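Local coordinates for protein methyltransferase WBDD (Escherichia coli, PDB 4AZS) that acts as a bifunctional kinase and methyltransferase that regulates O-antigen chain length in the O9a serotype, at residues E55-D58 against N59-A63; N284-E287 against L288-I292; G311-Q315 against S316-V320. One frame throughout, in Å; residues are numbered along the deposited sequence. Where two conformers were deposited one is given.

Contact 1 (E55-D58 against N59-A63); sequences EQYD and NLSRA
Gln56 and Asn59 set their CG atoms alike, each anti to its own carbonyl carbon (chi1 -71° and -70°), and a second bend in the glutamine, at CG, folds its amide back toward the asparagine. The two lie one turn apart on helix 47-64, which packs against the sheet of the class I methyltransferase fold: Gln56 rests on Ile171 and Leu60 on Ala169 of strand 169-173. The amide planes stand almost perpendicular, 83° apart, with Gln56 OE1 3.7 Å from Asn59 ND2, so the groups cross at a slant and do not stack.

Beneath these side chains runs the ordinary i to i+4 ladder, exemplified by Ser61 N donating to Tyr57 O at 2.8 Å. The same pair meets again further out, where Tyr57 CE1 lies 4.0 Å from Ser61 CB in an oblique approach to the ring. The polar ends then go their own ways, Tyr57 OH to Leu68 N and Ser61 OG to Arg66 O, so this side of the helix grips the connection into the first strand of the sheet.

The outer side shows how a long basic side chain can turn back on its own helix. Arg62 leaves extended and bends at CD, bringing one face of its guanidinium over the carbonyl oxygen of Asp58, with NH2 4.0 Å from that O. Opposite charges are near but do not touch, since Asp58 OD2 stays 5.2 Å from Arg62 NH2, and Asp58 OD1 forms its salt bridge with Lys87. The guanidinium is tied by the asparagine amide: Arg62 NH1 donates to Asn59 OD1 at 3.2 Å, tilted somewhat out of both flat groups.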
loop_
_atom_site.group_PDB
_atom_site.type_symbol
_atom_site.label_atom_id
_atom_site.label_comp_id
_atom_site.label_asym_id
_atom_site.label_seq_id
_atom_site.Cartn_x
_atom_site.Cartn_y
_atom_site.Cartn_z
ATOM N N GLU A 55 -39.000 -30.785 28.046
ATOM C CA GLU A 55 -39.802 -31.735 27.268
ATOM C C GLU A 55 -38.884 -32.666 26.450
ATOM O O GLU A 55 -39.055 -33.882 26.418
ATOM C CB GLU A 55 -40.776 -30.964 26.371
ATOM C CG GLU A 55 -41.180 -31.612 25.051
ATOM C CD GLU A 55 -42.077 -30.690 24.204
ATOM O OE1 GLU A 55 -42.802 -29.831 24.777
ATOM O OE2 GLU A 55 -42.063 -30.831 22.961
ATOM N N GLN A 56 -37.874 -32.098 25.801
ATOM C CA GLN A 56 -36.961 -32.876 24.992
ATOM C C GLN A 56 -36.054 -33.734 25.876
ATOM O O GLN A 56 -35.771 -34.870 25.524
ATOM C CB GLN A 56 -36.100 -31.960 24.118
ATOM C CG GLN A 56 -36.842 -31.270 22.967
ATOM C CD GLN A 56 -37.564 -32.250 22.060
ATOM O OE1 GLN A 56 -37.144 -33.399 21.855
ATOM N NE2 GLN A 56 -38.698 -31.836 21.592
ATOM N N TYR A 57 -35.583 -33.180 27.000
ATOM C CA TYR A 57 -34.882 -33.979 28.007
ATOM C C TYR A 57 -35.707 -35.236 28.371
ATOM O O TYR A 57 -35.194 -36.341 28.307
ATOM C CB TYR A 57 -34.562 -33.174 29.256
ATOM C CG TYR A 57 -33.855 -34.001 30.321
ATOM C CD1 TYR A 57 -34.579 -34.788 31.233
ATOM C CD2 TYR A 57 -32.476 -34.051 30.368
ATOM C CE1 TYR A 57 -33.925 -35.572 32.186
ATOM C CE2 TYR A 57 -31.826 -34.820 31.290
ATOM C CZ TYR A 57 -32.542 -35.580 32.198
ATOM O OH TYR A 57 -31.836 -36.326 33.083
ATOM N N ASP A 58 -36.982 -35.063 28.708
ATOM C CA ASP A 58 -37.836 -36.188 29.136
ATOM C C ASP A 58 -37.992 -37.210 28.030
ATOM O O ASP A 58 -37.879 -38.415 28.277
ATOM C CB ASP A 58 -39.235 -35.698 29.551
ATOM C CG ASP A 58 -39.221 -34.902 30.824
ATOM O OD1 ASP A 58 -38.264 -35.024 31.587
ATOM O OD2 ASP A 58 -40.190 -34.158 31.080
ATOM N N ASN A 59 -38.235 -36.744 26.791
ATOM C CA ASN A 59 -38.359 -37.656 25.663
ATOM C C ASN A 59 -37.118 -38.502 25.541
ATOM O O ASN A 59 -37.182 -39.699 25.328
ATOM C CB ASN A 59 -38.554 -36.898 24.333
ATOM C CG ASN A 59 -39.904 -36.229 24.238
ATOM O OD1 ASN A 59 -40.824 -36.539 25.002
ATOM N ND2 ASN A 59 -40.038 -35.308 23.283
ATOM N N LEU A 60 -35.957 -37.884 25.620
ATOM C CA LEU A 60 -34.747 -38.650 25.333
ATOM C C LEU A 60 -34.440 -39.521 26.539
ATOM O O LEU A 60 -33.945 -40.627 26.400
ATOM C CB LEU A 60 -33.580 -37.733 24.996
ATOM C CG LEU A 60 -32.264 -38.441 24.639
ATOM C CD1 LEU A 60 -32.379 -39.382 23.448
ATOM C CD2 LEU A 60 -31.265 -37.348 24.351
ATOM N N SER A 61 -34.722 -39.020 27.736
ATOM C CA SER A 61 -34.462 -39.812 28.922
ATOM C C SER A 61 -35.389 -41.058 28.933
ATOM O O SER A 61 -34.964 -42.149 29.285
ATOM C CB SER A 61 -34.697 -38.993 30.194
ATOM O OG SER A 61 -34.480 -39.813 31.320
ATOM N N ARG A 62 -36.645 -40.865 28.548
ATOM C CA ARG A 62 -37.569 -41.973 28.387
ATOM C C ARG A 62 -37.024 -42.981 27.382
ATOM O O ARG A 62 -36.994 -44.162 27.651
ATOM C CB ARG A 62 -38.940 -41.471 27.945
ATOM C CG ARG A 62 -40.092 -42.511 28.021
ATOM C CD ARG A 62 -41.485 -41.909 27.684
ATOM N NE ARG A 62 -41.660 -40.564 28.279
ATOM C CZ ARG A 62 -41.760 -39.391 27.622
ATOM N NH1 ARG A 62 -41.773 -39.326 26.291
ATOM N NH2 ARG A 62 -41.863 -38.251 28.315
ATOM N N ALA A 63 -36.544 -42.515 26.239
ATOM C CA ALA A 63 -36.082 -43.433 25.182
ATOM C C ALA A 63 -34.887 -44.220 25.623
ATOM O O ALA A 63 -34.798 -45.393 25.361
ATOM C CB ALA A 63 -35.736 -42.656 23.908
#

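Contact 2 (N284-E287 against L288-I292); sequences NKYE and LHNEI. Unlike the reference sequence in segment 284-287: Tyr286 (reference His).
Tyr286, histidine in the reference sequence, leans along the helix toward Asn290, which its ring meets obliquely at CG, with its OH 4.3 Å from Asn290 ND2. With chi1 at 178° the ring is carried in the direction of the following turn, and contact with the amide is loose. The tighter link lies at the backbone, where Asn290 N donates to Tyr286 O at 2.7 Å while Asn290 CB crowds the same oxygen at 3.1 Å. Its ND2 is taken up elsewhere, by the carbonyls of Gly384 and Ile386.

The neighbouring steps repeat the scheme, each carbonyl accepting a hydrogen bond from the amide four residues on and being brushed by the CB of the same residue. His289 CB lies 3.1 Å from Lys285 O, and Leu288 CB 3.6 Å from Asn284 O. The last step is the more bent one: Glu291 N reaches Glu287 O at 2.9 Å with an angle of only 142° at the hydrogen.

Beyond the backbone the side chains diverge to separate partners. Glu287 pairs with Arg254, His289 ND1 bonds Glu312 OE2, and Lys285 NZ meets Thr20 of the second subunit. Glu291, deposited in two conformers, in the one described extends to a salt bridge with Lys265 and accepts from Phe383 N. A helix glutamate paired with a strand lysine beside an Asp-Phe-Gly sequence (Asp382 to Gly384), here with the Glu291 side chain about 7 Å from the bound adenosine monophosphate, is consistent with helix C in the N-lobe of a protein kinase, where such a Glu-Lys pair is a familiar feature.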
loop_
_atom_site.group_PDB
_atom_site.type_symbol
_atom_site.label_atom_id
_atom_site.label_comp_id
_atom_site.label_asym_id
_atom_site.label_seq_id
_atom_site.Cartn_x
_atom_site.Cartn_y
_atom_site.Cartn_z
ATOM N N ASN A 284 -44.013 -31.070 -2.112
ATOM C CA ASN A 284 -43.476 -31.868 -1.014
ATOM C C ASN A 284 -44.574 -32.150 -0.008
ATOM O O ASN A 284 -44.773 -33.313 0.414
ATOM C CB ASN A 284 -42.312 -31.154 -0.335
ATOM C CG ASN A 284 -40.959 -31.601 -0.856
ATOM O OD1 ASN A 284 -40.875 -32.354 -1.824
ATOM N ND2 ASN A 284 -39.883 -31.151 -0.197
ATOM N N LYS A 285 -45.321 -31.101 0.336
ATOM C CA LYS A 285 -46.402 -31.199 1.303
ATOM C C LYS A 285 -47.497 -32.148 0.786
ATOM O O LYS A 285 -47.988 -33.030 1.521
ATOM C CB LYS A 285 -46.942 -29.779 1.595
ATOM C CG LYS A 285 -47.643 -29.586 2.934
ATOM C CD LYS A 285 -47.496 -28.142 3.468
ATOM C CE LYS A 285 -48.562 -27.825 4.514
ATOM N NZ LYS A 285 -48.161 -26.806 5.532
ATOM N N TYR A 286 -47.856 -31.965 -0.484
ATOM C CA TYR A 286 -48.911 -32.733 -1.123
ATOM C C TYR A 286 -48.544 -34.212 -1.218
ATOM O O TYR A 286 -49.299 -35.069 -0.778
ATOM C CB TYR A 286 -49.219 -32.166 -2.526
ATOM C CG TYR A 286 -50.273 -32.964 -3.263
ATOM C CD1 TYR A 286 -51.617 -32.842 -2.938
ATOM C CD2 TYR A 286 -49.917 -33.863 -4.260
ATOM C CE1 TYR A 286 -52.583 -33.584 -3.598
ATOM C CE2 TYR A 286 -50.874 -34.613 -4.922
ATOM C CZ TYR A 286 -52.202 -34.473 -4.584
ATOM O OH TYR A 286 -53.136 -35.217 -5.254
ATOM N N GLU A 287 -47.364 -34.501 -1.750
ATOM C CA GLU A 287 -46.903 -35.880 -1.837
ATOM C C GLU A 287 -46.855 -36.562 -0.477
ATOM O O GLU A 287 -47.334 -37.684 -0.333
ATOM C CB GLU A 287 -45.591 -35.983 -2.638
ATOM C CG GLU A 287 -45.862 -35.575 -4.088
ATOM C CD GLU A 287 -44.672 -35.610 -5.031
ATOM O OE1 GLU A 287 -43.520 -35.761 -4.607
ATOM O OE2 GLU A 287 -44.912 -35.483 -6.238
ATOM N N LEU A 288 -46.354 -35.899 0.553
ATOM C CA LEU A 288 -46.191 -36.636 1.800
ATOM C C LEU A 288 -47.535 -36.834 2.419
ATOM O O LEU A 288 -47.827 -37.888 2.964
ATOM C CB LEU A 288 -45.255 -35.948 2.793
ATOM C CG LEU A 288 -44.890 -36.938 3.912
ATOM C CD1 LEU A 288 -43.691 -37.784 3.530
ATOM C CD2 LEU A 288 -44.675 -36.238 5.235
ATOM N N HIS A 289 -48.362 -35.805 2.347
ATOM C CA HIS A 289 -49.717 -35.900 2.800
ATOM C C HIS A 289 -50.470 -36.978 2.068
ATOM O O HIS A 289 -51.163 -37.808 2.646
ATOM C CB HIS A 289 -50.424 -34.574 2.552
ATOM C CG HIS A 289 -51.754 -34.482 3.208
ATOM N ND1 HIS A 289 -51.884 -34.186 4.517
ATOM C CD2 HIS A 289 -53.043 -34.654 2.705
ATOM C CE1 HIS A 289 -53.196 -34.169 4.846
ATOM N NE2 HIS A 289 -53.906 -34.462 3.737
ATOM N N ASN A 290 -50.394 -36.959 0.765
ATOM C CA ASN A 290 -51.077 -37.995 -0.003
ATOM C C ASN A 290 -50.566 -39.422 0.385
ATOM O O ASN A 290 -51.325 -40.381 0.499
ATOM C CB ASN A 290 -50.862 -37.696 -1.477
ATOM C CG ASN A 290 -51.968 -38.214 -2.336
ATOM O OD1 ASN A 290 -53.135 -38.113 -1.991
ATOM N ND2 ASN A 290 -51.607 -38.782 -3.460
ATOM N N GLU A 291 -49.277 -39.542 0.689
ATOM C CA GLU A 291 -48.701 -40.850 0.961
ATOM C C GLU A 291 -49.210 -41.373 2.308
ATOM O O GLU A 291 -49.596 -42.565 2.435
ATOM C CB GLU A 291 -47.172 -40.795 0.893
ATOM C CG GLU A 291 -46.508 -42.146 1.118
ATOM C CD GLU A 291 -45.037 -42.169 0.712
ATOM O OE1 GLU A 291 -44.718 -41.763 -0.431
ATOM O OE2 GLU A 291 -44.213 -42.613 1.550
ATOM N N ILE A 292 -49.258 -40.478 3.292
ATOM C CA ILE A 292 -49.822 -40.774 4.603
ATOM C C ILE A 292 -51.268 -41.212 4.475
ATOM O O ILE A 292 -51.666 -42.197 5.074
ATOM C CB ILE A 292 -49.707 -39.558 5.543
ATOM C CG1 ILE A 292 -48.244 -39.338 5.940
ATOM C CG2 ILE A 292 -50.524 -39.744 6.805
ATOM C CD1 ILE A 292 -48.015 -38.002 6.632
#

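Contact 3 (G311-Q315 against S316-V320); sequences GENAQ and SGWLV. With SO4 (sulfate ion), chain N.
Gly311 and Trp318 face each other as an antiparallel hydrogen-bonded pair, one rung of a beta hairpin. Trp318 N donates to Gly311 O at 2.9 Å, and Gly311 N returns the bond to Trp318 O. The non-hydrogen-bonded pair Glu312 and Gly317 follows, with CA atoms only 3.9 Å apart, and Asn313 N then closes on Ser316 O at 2.8 Å, almost straight (164°).

Side-chain bonding shapes the bend itself. Asn313 has chi1 at 68°, which swings its amide inward over the turn. There OD1 accepts from Gln315 N, forming an Asx turn, and from Ser316 N at 3.1 Å; the serine amide arrives close to the direction of the C=O, whereas the glutamine amide comes from above the carbonyl plane. Two backbone N-H groups thus hold one side-chain oxygen.

Aromatic contact makes up a third kind. The indole of Trp318 folds back across its partner strand, laying one face on the backbone of Gly311, whose O is 3.4 Å from CD2. Lacking a side chain, the glycine lets the ring come down flat. At the ring edge Asn313 ND2 lies 3.9 Å from CZ3, its amide standing 78° to the indole.

A sulfate, probably from the crystallisation liquor, accepts a hydrogen bond from Ala314 N at its O3, 3.3 Å away. At the same bend Ala314 O and Gln315 OE1 are hydrogen-bonded to Thr20 OG1 and Ser23 OG, respectively, of the second subunit.

Strand 307-312 is the outermost strand on this side of the five-stranded antiparallel sheet within the chain, while strand 316-322 runs between it and strand 262-268; Leu319 packs on Leu295 of helix 278-296.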
loop_
_atom_site.group_PDB
_atom_site.type_symbol
_atom_site.label_atom_id
_atom_site.label_comp_id
_atom_site.label_asym_id
_atom_site.label_seq_id
_atom_site.Cartn_x
_atom_site.Cartn_y
_atom_site.Cartn_z
ATOM N N GLY A 311 -46.579 -37.467 10.892
ATOM C CA GLY A 311 -47.007 -36.159 11.358
ATOM C C GLY A 311 -46.525 -35.099 10.384
ATOM O O GLY A 311 -45.687 -35.356 9.525
ATOM N N GLU A 312 -47.070 -33.912 10.503
ATOM C CA GLU A 312 -46.727 -32.807 9.609
ATOM C C GLU A 312 -46.868 -31.572 10.423
ATOM O O GLU A 312 -47.664 -31.533 11.370
ATOM C CB GLU A 312 -47.672 -32.686 8.411
ATOM C CG GLU A 312 -47.755 -33.916 7.509
ATOM C CD GLU A 312 -48.620 -33.674 6.274
ATOM O OE1 GLU A 312 -48.192 -32.944 5.350
ATOM O OE2 GLU A 312 -49.754 -34.199 6.235
ATOM N N ASN A 313 -46.088 -30.562 10.056
ATOM C CA ASN A 313 -46.239 -29.225 10.604
ATOM C C ASN A 313 -45.791 -28.189 9.549
ATOM O O ASN A 313 -45.633 -28.543 8.388
ATOM C CB ASN A 313 -45.472 -29.144 11.909
ATOM C CG ASN A 313 -43.987 -29.240 11.708
ATOM O OD1 ASN A 313 -43.474 -28.996 10.629
ATOM N ND2 ASN A 313 -43.279 -29.571 12.765
ATOM N N ALA A 314 -45.597 -26.935 9.929
ATOM C CA ALA A 314 -45.391 -25.883 8.934
ATOM C C ALA A 314 -44.102 -26.102 8.146
ATOM O O ALA A 314 -44.057 -25.830 6.969
ATOM C CB ALA A 314 -45.343 -24.523 9.605
ATOM N N GLN A 315 -43.098 -26.637 8.799
ATOM C CA GLN A 315 -41.734 -26.744 8.242
ATOM C C GLN A 315 -41.475 -28.004 7.463
ATOM O O GLN A 315 -40.693 -28.011 6.518
ATOM C CB GLN A 315 -40.694 -26.736 9.362
ATOM C CG GLN A 315 -40.594 -25.392 10.038
ATOM C CD GLN A 315 -41.723 -25.137 11.042
ATOM O OE1 GLN A 315 -42.293 -24.054 11.079
ATOM N NE2 GLN A 315 -41.995 -26.108 11.893
ATOM N N SER A 316 -42.128 -29.066 7.875
ATOM C CA SER A 316 -41.808 -30.402 7.396
ATOM C C SER A 316 -42.875 -31.417 7.771
ATOM O O SER A 316 -43.799 -31.158 8.559
ATOM C CB SER A 316 -40.518 -30.857 8.070
ATOM O OG SER A 316 -40.715 -30.861 9.469
ATOM N N GLY A 317 -42.700 -32.595 7.223
ATOM C CA GLY A 317 -43.535 -33.726 7.528
ATOM C C GLY A 317 -42.705 -34.983 7.487
ATOM O O GLY A 317 -41.653 -35.027 6.830
ATOM N N TRP A 318 -43.179 -35.999 8.189
ATOM C CA TRP A 318 -42.468 -37.234 8.283
ATOM C C TRP A 318 -43.394 -38.411 8.325
ATOM O O TRP A 318 -44.570 -38.319 8.737
ATOM C CB TRP A 318 -41.583 -37.228 9.528
ATOM C CG TRP A 318 -42.377 -36.949 10.752
ATOM C CD1 TRP A 318 -43.007 -37.869 11.576
ATOM C CD2 TRP A 318 -42.745 -35.639 11.267
ATOM N NE1 TRP A 318 -43.676 -37.235 12.581
ATOM C CE2 TRP A 318 -43.563 -35.884 12.448
ATOM C CE3 TRP A 318 -42.457 -34.321 10.900
ATOM C CZ2 TRP A 318 -44.090 -34.836 13.211
ATOM C CZ3 TRP A 318 -42.979 -33.273 11.675
ATOM C CH2 TRP A 318 -43.780 -33.532 12.811
ATOM N N LEU A 319 -42.829 -39.544 7.932
ATOM C CA LEU A 319 -43.550 -40.790 7.826
ATOM C C LEU A 319 -42.558 -41.868 8.169
ATOM O O LEU A 319 -41.504 -41.919 7.588
ATOM C CB LEU A 319 -44.064 -40.979 6.395
ATOM C CG LEU A 319 -44.703 -42.317 6.041
ATOM C CD1 LEU A 319 -45.864 -42.650 6.961
ATOM C CD2 LEU A 319 -45.197 -42.294 4.616
ATOM N N VAL A 320 -42.869 -42.679 9.154
ATOM C CA VAL A 320 -42.042 -43.810 9.458
ATOM C C VAL A 320 -42.764 -45.071 9.010
ATOM O O VAL A 320 -43.873 -45.319 9.415
ATOM C CB VAL A 320 -41.749 -43.888 10.931
ATOM C CG1 VAL A 320 -40.777 -45.015 11.198
ATOM C CG2 VAL A 320 -41.203 -42.556 11.455
HETATM S S SO4 N . -47.920 -25.743 12.688
HETATM O O1 SO4 N . -48.344 -24.890 11.537
HETATM O O2 SO4 N . -48.567 -25.192 13.911
HETATM O O3 SO4 N . -46.453 -25.815 12.882
HETATM O O4 SO4 N . -48.414 -27.112 12.421
#

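How the contacts relate
The three contacts come in series along the chain and sample both enzymatic halves. Contact 1 belongs to a helix on the seven-stranded methyltransferase sheet; its centre is 28 Å from that of contact 2 and 20 Å from that of contact 3, and it touches neither. Contacts 2 and 3 are neighbours in the kinase N-lobe, with centres 9 Å apart: helix 278-296 is followed by the hairpin of strands 307-312 and 316-322, and Leu288 CD2 packs 3.2 Å from Gly317 C. Strand 316-322 ends in Met321 and Glu322, which with Lys323 and Leu324 line the adenosine monophosphate pocket, so the hairpin leads into the nucleotide site, which Glu291 of the helix also approaches.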